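Local coordinates for protein BAG family molecular chaperone regulator 1 (Arabidopsis thaliana, PDB 4HWC) that probably acts as a co-chaperone, its BAG domain binding the ATPase domain of Hsp70 chaperones, in pathways such as programmed cell death and stress responses, at residues V42-L47 against E80-L85; L14-L19 against K69-R74; N50-L55 against K73-Y78. All coordinates share one frame; numbering follows the deposited sequence.

Interaction 1: V42-L47 against E80-L85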
loop_
_atom_site.group_PDB
_atom_site.type_symbol
_atom_site.label_atom_id
_atom_site.label_comp_id
_atom_site.label_asym_id
_atom_site.label_seq_id
_atom_site.Cartn_x
_atom_site.Cartn_y
_atom_site.Cartn_z
ATOM N N VAL A 42 -2.396 -8.222 8.868
ATOM C CA VAL A 42 -1.678 -9.117 7.965
ATOM C C VAL A 42 -2.347 -9.178 6.597
ATOM O O VAL A 42 -1.672 -9.241 5.572
ATOM C CB VAL A 42 -1.595 -10.548 8.538
ATOM C CG1 VAL A 42 -0.911 -11.474 7.535
ATOM C CG2 VAL A 42 -0.825 -10.536 9.844
ATOM N N THR A 43 -3.677 -9.161 6.578
ATOM C CA THR A 43 -4.404 -9.207 5.320
ATOM C C THR A 43 -4.023 -8.022 4.438
ATOM O O THR A 43 -3.682 -8.194 3.268
ATOM C CB THR A 43 -5.935 -9.176 5.545
ATOM O OG1 THR A 43 -6.356 -10.408 6.144
ATOM C CG2 THR A 43 -6.664 -8.983 4.223
ATOM N N VAL A 44 -4.067 -6.823 5.013
ATOM C CA VAL A 44 -3.747 -5.602 4.271
ATOM C C VAL A 44 -2.268 -5.525 3.873
ATOM O O VAL A 44 -1.936 -5.113 2.756
ATOM C CB VAL A 44 -4.145 -4.358 5.096
ATOM C CG1 VAL A 44 -3.787 -3.091 4.361
ATOM C CG2 VAL A 44 -5.654 -4.385 5.363
ATOM N N ILE A 45 -1.377 -5.906 4.781
ATOM C CA ILE A 45 0.047 -5.872 4.459
ATOM C C ILE A 45 0.251 -6.797 3.279
ATOM O O ILE A 45 0.942 -6.457 2.328
ATOM C CB ILE A 45 0.918 -6.360 5.627
ATOM C CG1 ILE A 45 0.927 -5.296 6.725
ATOM C CG2 ILE A 45 2.354 -6.644 5.146
ATOM C CD1 ILE A 45 1.771 -5.667 7.922
ATOM N N GLU A 46 -0.369 -7.963 3.331
ATOM C CA GLU A 46 -0.186 -8.874 2.225
ATOM C C GLU A 46 -0.821 -8.439 0.915
ATOM O O GLU A 46 -0.290 -8.736 -0.148
ATOM C CB GLU A 46 -0.549 -10.314 2.666
ATOM C CG GLU A 46 0.765 -11.000 3.144
ATOM C CD GLU A 46 0.671 -12.318 3.872
ATOM O OE1 GLU A 46 1.585 -12.558 4.688
ATOM O OE2 GLU A 46 -0.264 -13.098 3.652
ATOM N N LEU A 47 -1.926 -7.700 0.965
ATOM C CA LEU A 47 -2.519 -7.197 -0.270
ATOM C C LEU A 47 -1.577 -6.149 -0.859
ATOM O O LEU A 47 -1.467 -6.035 -2.082
ATOM C CB LEU A 47 -3.900 -6.554 -0.041
ATOM C CG LEU A 47 -5.061 -7.506 0.246
ATOM C CD1 LEU A 47 -6.335 -6.708 0.476
ATOM C CD2 LEU A 47 -5.228 -8.468 -0.916
ATOM N N GLU A 80 5.284 0.188 5.884
ATOM C CA GLU A 80 6.072 0.701 7.000
ATOM C C GLU A 80 5.130 1.157 8.115
ATOM O O GLU A 80 5.357 0.888 9.292
ATOM C CB GLU A 80 6.924 1.878 6.521
ATOM C CG GLU A 80 7.782 2.536 7.588
ATOM C CD GLU A 80 8.614 3.673 7.016
ATOM O OE1 GLU A 80 9.603 4.068 7.657
ATOM O OE2 GLU A 80 8.272 4.171 5.919
ATOM N N THR A 81 4.070 1.856 7.728
ATOM C CA THR A 81 3.076 2.337 8.682
ATOM C C THR A 81 2.368 1.159 9.349
ATOM O O THR A 81 2.160 1.155 10.567
ATOM C CB THR A 81 2.044 3.230 7.967
ATOM O OG1 THR A 81 2.702 4.406 7.478
ATOM C CG2 THR A 81 0.918 3.640 8.913
ATOM N N LEU A 82 2.003 0.154 8.558
ATOM C CA LEU A 82 1.314 -1.017 9.093
ATOM C C LEU A 82 2.199 -1.852 10.015
ATOM O O LEU A 82 1.718 -2.411 11.005
ATOM C CB LEU A 82 0.791 -1.896 7.959
ATOM C CG LEU A 82 -0.378 -1.377 7.117
ATOM C CD1 LEU A 82 -0.679 -2.375 6.006
ATOM C CD2 LEU A 82 -1.606 -1.186 7.991
ATOM N N ASP A 83 3.482 -1.962 9.686
ATOM C CA ASP A 83 4.392 -2.725 10.530
ATOM C C ASP A 83 4.515 -2.050 11.888
ATOM O O ASP A 83 4.604 -2.718 12.919
ATOM C CB ASP A 83 5.779 -2.840 9.893
ATOM C CG ASP A 83 5.813 -3.829 8.747
ATOM O OD1 ASP A 83 5.022 -4.795 8.776
ATOM O OD2 ASP A 83 6.639 -3.654 7.827
ATOM N N ALA A 84 4.519 -0.720 11.884
ATOM C CA ALA A 84 4.620 0.043 13.122
ATOM C C ALA A 84 3.369 -0.150 13.975
ATOM O O ALA A 84 3.449 -0.195 15.203
ATOM C CB ALA A 84 4.827 1.522 12.813
ATOM N N LEU A 85 2.213 -0.262 13.324
ATOM C CA LEU A 85 0.956 -0.462 14.038
ATOM C C LEU A 85 0.914 -1.845 14.658
ATOM O O LEU A 85 0.478 -2.010 15.794
ATOM C CB LEU A 85 -0.248 -0.302 13.097
ATOM C CG LEU A 85 -0.723 1.121 12.796
ATOM C CD1 LEU A 85 -1.895 1.077 11.820
ATOM C CD2 LEU A 85 -1.138 1.806 14.087
#
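Ile45 and Leu82 meet where helix 38-55 runs back along helix 62-88, two of the three helices of the bundle that makes up this BAG domain. The CD1 methyl of Leu82 makes the closest contacts: it lies 3.4 Å from Ile45 CG1, tighter than usual for two carbons, and 3.6 Å from Val44 CG1. The two long side chains pass each other in opposite directions, so that Ile45 CG1 also rests on Leu82 CB at 3.6 Å, while Val44 meets the leucine nearly crosswise. Ile45 can reach this far because CG1 is turned anti to the carbonyl carbon (chi1 -73°) and CD1 extends straight on from it (chi2 -179°). Val44 and Ile45 offer only carbon to the leucine, which suits a residue whose own side chain is wholly apolar. Cutting Ile45 back to an alanine would remove CG1 and CD1, and is likely to open a gap beside Leu82 CB and CD1 and take one of the supports from that leucine.

Behind this first shell, Phe26 of helix 5-31 touches both Val44 and Leu82, bringing the third helix into the packing, and Leu41 and Leu48 of helix 38-55 also lean on Leu82. The axes of the two short segments come within 10.2 Å and are antiparallel within 21°, with the CA atoms of Ile45 and Leu82 nearest each other. Toward solvent, the exposed carboxylate of Asp83 borders the apolar patch, its OD1 lying 3.5 Å from Ile45 CD1.

Interaction 2: L14-L19 against K69-R74; sequences LEVDRL and KMQVKR
Val16 lies under the flat guanidinium of Arg74, and Asp17, the next residue along, takes hold of that group at its edge. The CG1 methyl of Val16 sits 3.3 Å from the guanidinium plane, over its centre, and is 3.4 Å from Arg74 CZ; turning CG1 anti to the backbone N puts it there. Arg74 approaches end-on, with both terminal nitrogens directed at one oxygen: NH1 is 2.8 Å and NH2 2.9 Å from Asp17 OD1. Sharing one oxygen bends both bonds of this salt bridge (N-H...O 137° and 133°), and the two flat groups are turned 55° from each other. NH2 meets the oxygen nearly along its C-O bond, whereas NH1 comes from above the carboxylate plane.

Helices 5-31 and 62-88 are the parallel pair of the three-helix bundle of the BAG domain, and the axes of these segments come within 10.8 Å. Arginine suits the place because its long chain, bent at chi2 and chi3, can lay the head over Val16 and still present NH1 and NH2 to Asp17; the guanidinium donates hydrogen bonds at its edge, while its poorly hydrated face tolerates a methyl group. Val16 continues inward to Val75 and Tyr78 of helix 62-88, while a weak hydrogen bond joins Arg74 NH1 to the backbone oxygen of Ser13. On the same turn of helix 5-31, Arg18 grips Glu15 side-on through NE and NH2, the latter 2.8 Å from Glu15 OE2.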
loop_
_atom_site.group_PDB
_atom_site.type_symbol
_atom_site.label_atom_id
_atom_site.label_comp_id
_atom_site.label_asym_id
_atom_site.label_seq_id
_atom_site.Cartn_x
_atom_site.Cartn_y
_atom_site.Cartn_z
ATOM N N LEU A 14 -5.014 2.826 -8.214
ATOM C CA LEU A 14 -6.376 2.873 -7.693
ATOM C C LEU A 14 -6.532 1.895 -6.533
ATOM O O LEU A 14 -7.209 2.191 -5.552
ATOM C CB LEU A 14 -7.378 2.538 -8.799
ATOM C CG LEU A 14 -7.418 3.500 -9.992
ATOM C CD1 LEU A 14 -8.395 2.981 -11.035
ATOM C CD2 LEU A 14 -7.822 4.887 -9.520
ATOM N N GLU A 15 -5.901 0.732 -6.649
ATOM C CA GLU A 15 -5.965 -0.270 -5.593
ATOM C C GLU A 15 -5.137 0.190 -4.398
ATOM O O GLU A 15 -5.491 -0.067 -3.244
ATOM C CB GLU A 15 -5.450 -1.614 -6.104
ATOM C CG GLU A 15 -5.518 -2.746 -5.084
ATOM C CD GLU A 15 -6.857 -2.817 -4.354
ATOM O OE1 GLU A 15 -7.876 -2.339 -4.902
ATOM O OE2 GLU A 15 -6.892 -3.366 -3.231
ATOM N N VAL A 16 -4.026 0.864 -4.669
ATOM C CA VAL A 16 -3.199 1.369 -3.584
ATOM C C VAL A 16 -3.987 2.468 -2.863
ATOM O O VAL A 16 -3.861 2.625 -1.650
ATOM C CB VAL A 16 -1.855 1.920 -4.111
ATOM C CG1 VAL A 16 -1.076 2.592 -2.979
ATOM C CG2 VAL A 16 -1.025 0.773 -4.680
ATOM N N ASP A 17 -4.800 3.228 -3.601
ATOM C CA ASP A 17 -5.612 4.277 -2.974
ATOM C C ASP A 17 -6.556 3.640 -1.956
ATOM O O ASP A 17 -6.723 4.139 -0.838
ATOM C CB ASP A 17 -6.487 5.025 -3.995
ATOM C CG ASP A 17 -5.685 5.849 -4.973
ATOM O OD1 ASP A 17 -4.564 6.267 -4.621
ATOM O OD2 ASP A 17 -6.190 6.096 -6.091
ATOM N N ARG A 18 -7.183 2.543 -2.362
ATOM C CA ARG A 18 -8.129 1.852 -1.501
ATOM C C ARG A 18 -7.431 1.215 -0.311
ATOM O O ARG A 18 -7.941 1.270 0.802
ATOM C CB ARG A 18 -8.885 0.783 -2.287
ATOM C CG ARG A 18 -10.134 0.262 -1.576
ATOM C CD ARG A 18 -10.733 -0.914 -2.322
ATOM N NE ARG A 18 -9.844 -2.070 -2.277
ATOM C CZ ARG A 18 -9.741 -2.894 -1.239
ATOM N NH1 ARG A 18 -10.478 -2.695 -0.152
ATOM N NH2 ARG A 18 -8.894 -3.912 -1.286
ATOM N N LEU A 19 -6.272 0.602 -0.541
ATOM C CA LEU A 19 -5.543 -0.026 0.556
ATOM C C LEU A 19 -5.055 1.052 1.516
ATOM O O LEU A 19 -4.951 0.815 2.710
ATOM C CB LEU A 19 -4.360 -0.851 0.027
ATOM C CG LEU A 19 -4.765 -2.067 -0.821
ATOM C CD1 LEU A 19 -3.532 -2.762 -1.372
ATOM C CD2 LEU A 19 -5.580 -3.029 0.033
ATOM N N LYS A 69 7.890 4.165 -9.911
ATOM C CA LYS A 69 8.674 4.284 -8.682
ATOM C C LYS A 69 7.892 5.008 -7.594
ATOM O O LYS A 69 8.069 4.733 -6.404
ATOM C CB LYS A 69 9.990 5.024 -8.941
ATOM C CG LYS A 69 11.021 4.234 -9.735
ATOM C CD LYS A 69 12.240 5.114 -10.011
ATOM C CE LYS A 69 13.231 4.452 -10.946
ATOM N NZ LYS A 69 14.356 5.386 -11.251
ATOM N N MET A 70 7.046 5.950 -7.987
ATOM C CA MET A 70 6.255 6.654 -6.989
ATOM C C MET A 70 5.264 5.681 -6.354
ATOM O O MET A 70 5.057 5.711 -5.144
ATOM C CB MET A 70 5.487 7.834 -7.597
ATOM C CG MET A 70 4.554 8.514 -6.579
ATOM S SD MET A 70 3.766 10.044 -7.133
ATOM C CE MET A 70 2.564 9.420 -8.297
ATOM N N GLN A 71 4.648 4.821 -7.160
ATOM C CA GLN A 71 3.691 3.868 -6.601
ATOM C C GLN A 71 4.409 2.879 -5.703
ATOM O O GLN A 71 3.872 2.442 -4.684
ATOM C CB GLN A 71 2.936 3.125 -7.709
ATOM C CG GLN A 71 2.039 4.028 -8.532
ATOM C CD GLN A 71 1.038 4.807 -7.684
ATOM O OE1 GLN A 71 0.764 5.980 -7.949
ATOM N NE2 GLN A 71 0.479 4.156 -6.672
ATOM N N VAL A 72 5.631 2.517 -6.074
ATOM C CA VAL A 72 6.401 1.596 -5.253
ATOM C C VAL A 72 6.655 2.249 -3.895
ATOM O O VAL A 72 6.539 1.609 -2.851
ATOM C CB VAL A 72 7.754 1.263 -5.909
ATOM C CG1 VAL A 72 8.645 0.540 -4.919
ATOM C CG2 VAL A 72 7.533 0.392 -7.153
ATOM N N LYS A 73 6.999 3.531 -3.922
ATOM C CA LYS A 73 7.276 4.272 -2.692
ATOM C C LYS A 73 6.035 4.365 -1.816
ATOM O O LYS A 73 6.127 4.275 -0.589
ATOM C CB LYS A 73 7.778 5.678 -3.027
ATOM C CG LYS A 73 8.140 6.521 -1.805
ATOM C CD LYS A 73 9.270 5.881 -1.012
ATOM C CE LYS A 73 9.707 6.786 0.142
ATOM N NZ LYS A 73 10.831 6.180 0.892
ATOM N N ARG A 74 4.878 4.555 -2.445
ATOM C CA ARG A 74 3.626 4.646 -1.697
ATOM C C ARG A 74 3.395 3.365 -0.915
ATOM O O ARG A 74 3.054 3.409 0.260
ATOM C CB ARG A 74 2.435 4.857 -2.637
ATOM C CG ARG A 74 2.196 6.288 -3.051
ATOM C CD ARG A 74 0.709 6.604 -2.957
ATOM N NE ARG A 74 -0.055 5.927 -3.987
ATOM C CZ ARG A 74 -1.379 5.814 -3.994
ATOM N NH1 ARG A 74 -1.966 5.181 -4.991
ATOM N NH2 ARG A 74 -2.109 6.309 -3.004
#

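Interaction 3: N50-L55 against K73-Y78; sequences NELIKL and KRVQNY
Helices 38-55 and 62-88 come together here with the CA atoms of Leu52 and Val75 nearest, 6.7 Å apart. The backbone N-H and C=O groups are used within each helix (Leu55 N to Glu51 O, Tyr78 N to Arg74 O), and the join is made by side chains. It belongs to one of the two antiparallel helix pairs of the BAG three-helix bundle.

Val75 is central. Its CG1 is 3.9 Å from Leu52 CD1, which also rests 4.0 Å from Val75 CB, the two side chains crossing at a slant. Leu52 places CG anti to the backbone N (chi1 -163°), and the bend that follows swings CD1 onto the valine. The other methyl, Val75 CG2, meets Leu55 CD1 more loosely at 4.3 Å; one short branched residue thereby serves two leucines, one turn apart in the helix. Glu51, in the same helix, aims its CB at this face, but its carboxylate leads off to Lys54, with Glu51 OE2 3.5 Å from Lys54 NZ in a salt bridge.

Beyond the pair, Val72 adds to the seat of both leucines, Leu48 touches Val75, and Ile12 of helix 5-31 reaches Leu55. With no hydrogen bond or charge pair across the segments, cohesion here probably rests on the hydrophobic effect and on the fit of methyl groups.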
loop_
_atom_site.group_PDB
_atom_site.type_symbol
_atom_site.label_atom_id
_atom_site.label_comp_id
_atom_site.label_asym_id
_atom_site.label_seq_id
_atom_site.Cartn_x
_atom_site.Cartn_y
_atom_site.Cartn_z
ATOM N N ASN A 50 1.315 -7.747 -2.670
ATOM C CA ASN A 50 0.898 -8.258 -3.971
ATOM C C ASN A 50 0.957 -7.144 -5.006
ATOM O O ASN A 50 1.276 -7.383 -6.173
ATOM C CB ASN A 50 -0.520 -8.839 -3.913
ATOM C CG ASN A 50 -0.541 -10.276 -3.425
ATOM O OD1 ASN A 50 0.483 -10.968 -3.450
ATOM N ND2 ASN A 50 -1.714 -10.742 -2.992
ATOM N N GLU A 51 0.639 -5.924 -4.580
ATOM C CA GLU A 51 0.704 -4.786 -5.487
ATOM C C GLU A 51 2.177 -4.457 -5.751
ATOM O O GLU A 51 2.535 -4.009 -6.840
ATOM C CB GLU A 51 -0.013 -3.570 -4.887
ATOM C CG GLU A 51 -1.510 -3.777 -4.680
ATOM C CD GLU A 51 -2.232 -4.162 -5.969
ATOM O OE1 GLU A 51 -2.219 -3.359 -6.933
ATOM O OE2 GLU A 51 -2.812 -5.270 -6.019
ATOM N N LEU A 52 3.029 -4.684 -4.756
ATOM C CA LEU A 52 4.456 -4.411 -4.908
ATOM C C LEU A 52 5.027 -5.387 -5.945
ATOM O O LEU A 52 5.882 -5.024 -6.759
ATOM C CB LEU A 52 5.171 -4.588 -3.570
ATOM C CG LEU A 52 6.567 -3.980 -3.445
ATOM C CD1 LEU A 52 6.468 -2.458 -3.507
ATOM C CD2 LEU A 52 7.196 -4.407 -2.133
ATOM N N ILE A 53 4.547 -6.628 -5.905
ATOM C CA ILE A 53 4.983 -7.643 -6.856
ATOM C C ILE A 53 4.525 -7.238 -8.261
ATOM O O ILE A 53 5.301 -7.312 -9.211
ATOM C CB ILE A 53 4.403 -9.038 -6.491
ATOM C CG1 ILE A 53 4.962 -9.497 -5.140
ATOM C CG2 ILE A 53 4.750 -10.054 -7.578
ATOM C CD1 ILE A 53 4.287 -10.755 -4.578
ATOM N N LYS A 54 3.276 -6.796 -8.392
ATOM C CA LYS A 54 2.747 -6.373 -9.689
ATOM C C LYS A 54 3.573 -5.219 -10.258
ATOM O O LYS A 54 3.809 -5.145 -11.462
ATOM C CB LYS A 54 1.285 -5.930 -9.570
ATOM C CG LYS A 54 0.278 -7.066 -9.373
ATOM C CD LYS A 54 -1.131 -6.510 -9.236
ATOM C CE LYS A 54 -2.132 -7.599 -8.892
ATOM N NZ LYS A 54 -1.813 -8.256 -7.598
ATOM N N LEU A 55 4.005 -4.315 -9.384
ATOM C CA LEU A 55 4.815 -3.175 -9.808
ATOM C C LEU A 55 6.321 -3.411 -9.960
ATOM O O LEU A 55 7.043 -2.526 -10.414
ATOM C CB LEU A 55 4.842 -2.109 -8.705
ATOM C CG LEU A 55 3.529 -1.369 -8.434
ATOM C CD1 LEU A 55 3.640 -0.580 -7.127
ATOM C CD2 LEU A 55 3.210 -0.434 -9.599
ATOM N N LYS A 73 6.999 3.531 -3.922
ATOM C CA LYS A 73 7.276 4.272 -2.692
ATOM C C LYS A 73 6.035 4.365 -1.816
ATOM O O LYS A 73 6.127 4.275 -0.589
ATOM C CB LYS A 73 7.778 5.678 -3.027
ATOM C CG LYS A 73 8.140 6.521 -1.805
ATOM C CD LYS A 73 9.270 5.881 -1.012
ATOM C CE LYS A 73 9.707 6.786 0.142
ATOM N NZ LYS A 73 10.831 6.180 0.892
ATOM N N ARG A 74 4.878 4.555 -2.445
ATOM C CA ARG A 74 3.626 4.646 -1.697
ATOM C C ARG A 74 3.395 3.365 -0.915
ATOM O O ARG A 74 3.054 3.409 0.260
ATOM C CB ARG A 74 2.435 4.857 -2.637
ATOM C CG ARG A 74 2.196 6.288 -3.051
ATOM C CD ARG A 74 0.709 6.604 -2.957
ATOM N NE ARG A 74 -0.055 5.927 -3.987
ATOM C CZ ARG A 74 -1.379 5.814 -3.994
ATOM N NH1 ARG A 74 -1.966 5.181 -4.991
ATOM N NH2 ARG A 74 -2.109 6.309 -3.004
ATOM N N VAL A 75 3.567 2.224 -1.582
ATOM C CA VAL A 75 3.370 0.923 -0.954
ATOM C C VAL A 75 4.360 0.673 0.179
ATOM O O VAL A 75 3.984 0.179 1.245
ATOM C CB VAL A 75 3.492 -0.221 -1.990
ATOM C CG1 VAL A 75 3.425 -1.573 -1.280
ATOM C CG2 VAL A 75 2.363 -0.119 -3.004
ATOM N N GLN A 76 5.628 1.003 -0.057
ATOM C CA GLN A 76 6.645 0.835 0.967
ATOM C C GLN A 76 6.271 1.650 2.209
ATOM O O GLN A 76 6.416 1.179 3.339
ATOM C CB GLN A 76 8.016 1.272 0.431
ATOM C CG GLN A 76 8.606 0.300 -0.594
ATOM C CD GLN A 76 9.858 0.825 -1.277
ATOM O OE1 GLN A 76 10.568 0.078 -1.954
ATOM N NE2 GLN A 76 10.125 2.112 -1.117
ATOM N N ASN A 77 5.773 2.866 1.994
ATOM C CA ASN A 77 5.386 3.730 3.101
ATOM C C ASN A 77 4.220 3.139 3.880
ATOM O O ASN A 77 4.223 3.167 5.105
ATOM C CB ASN A 77 4.992 5.132 2.602
ATOM C CG ASN A 77 6.187 5.967 2.182
ATOM O OD1 ASN A 77 7.332 5.607 2.434
ATOM N ND2 ASN A 77 5.917 7.102 1.545
ATOM N N TYR A 78 3.215 2.621 3.175
ATOM C CA TYR A 78 2.061 2.037 3.858
ATOM C C TYR A 78 2.441 0.779 4.629
ATOM O O TYR A 78 1.965 0.564 5.741
ATOM C CB TYR A 78 0.944 1.702 2.870
ATOM C CG TYR A 78 0.209 2.905 2.321
ATOM C CD1 TYR A 78 -0.197 3.952 3.153
ATOM C CD2 TYR A 78 -0.146 2.961 0.981
ATOM C CE1 TYR A 78 -0.937 5.034 2.643
ATOM C CE2 TYR A 78 -0.876 4.025 0.467
ATOM C CZ TYR A 78 -1.274 5.051 1.300
ATOM O OH TYR A 78 -2.007 6.085 0.763
#

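From the N terminus, helix 5-31 supplies residues 14-19 to interaction 2, which closes the widest gap in sequence, to 69-74 on helix 62-88. Helix 38-55 follows; its residues 42-47 open interaction 1, and 50-55 open interaction 3. Helix 62-88 then closes interaction 2 at 69-74, interaction 3 at 73-78 and interaction 1 at 80-85, with interaction 3 nested inside the loop of interaction 1. Interactions 1 and 2 cross along the chain, whereas 2 and 3 end on overlapping residues, Lys73 and Arg74. The sites also touch directly: Leu47 packs on Leu19, Val16 on Tyr78 and Leu55 on Gln71, joining three helices in one bundle.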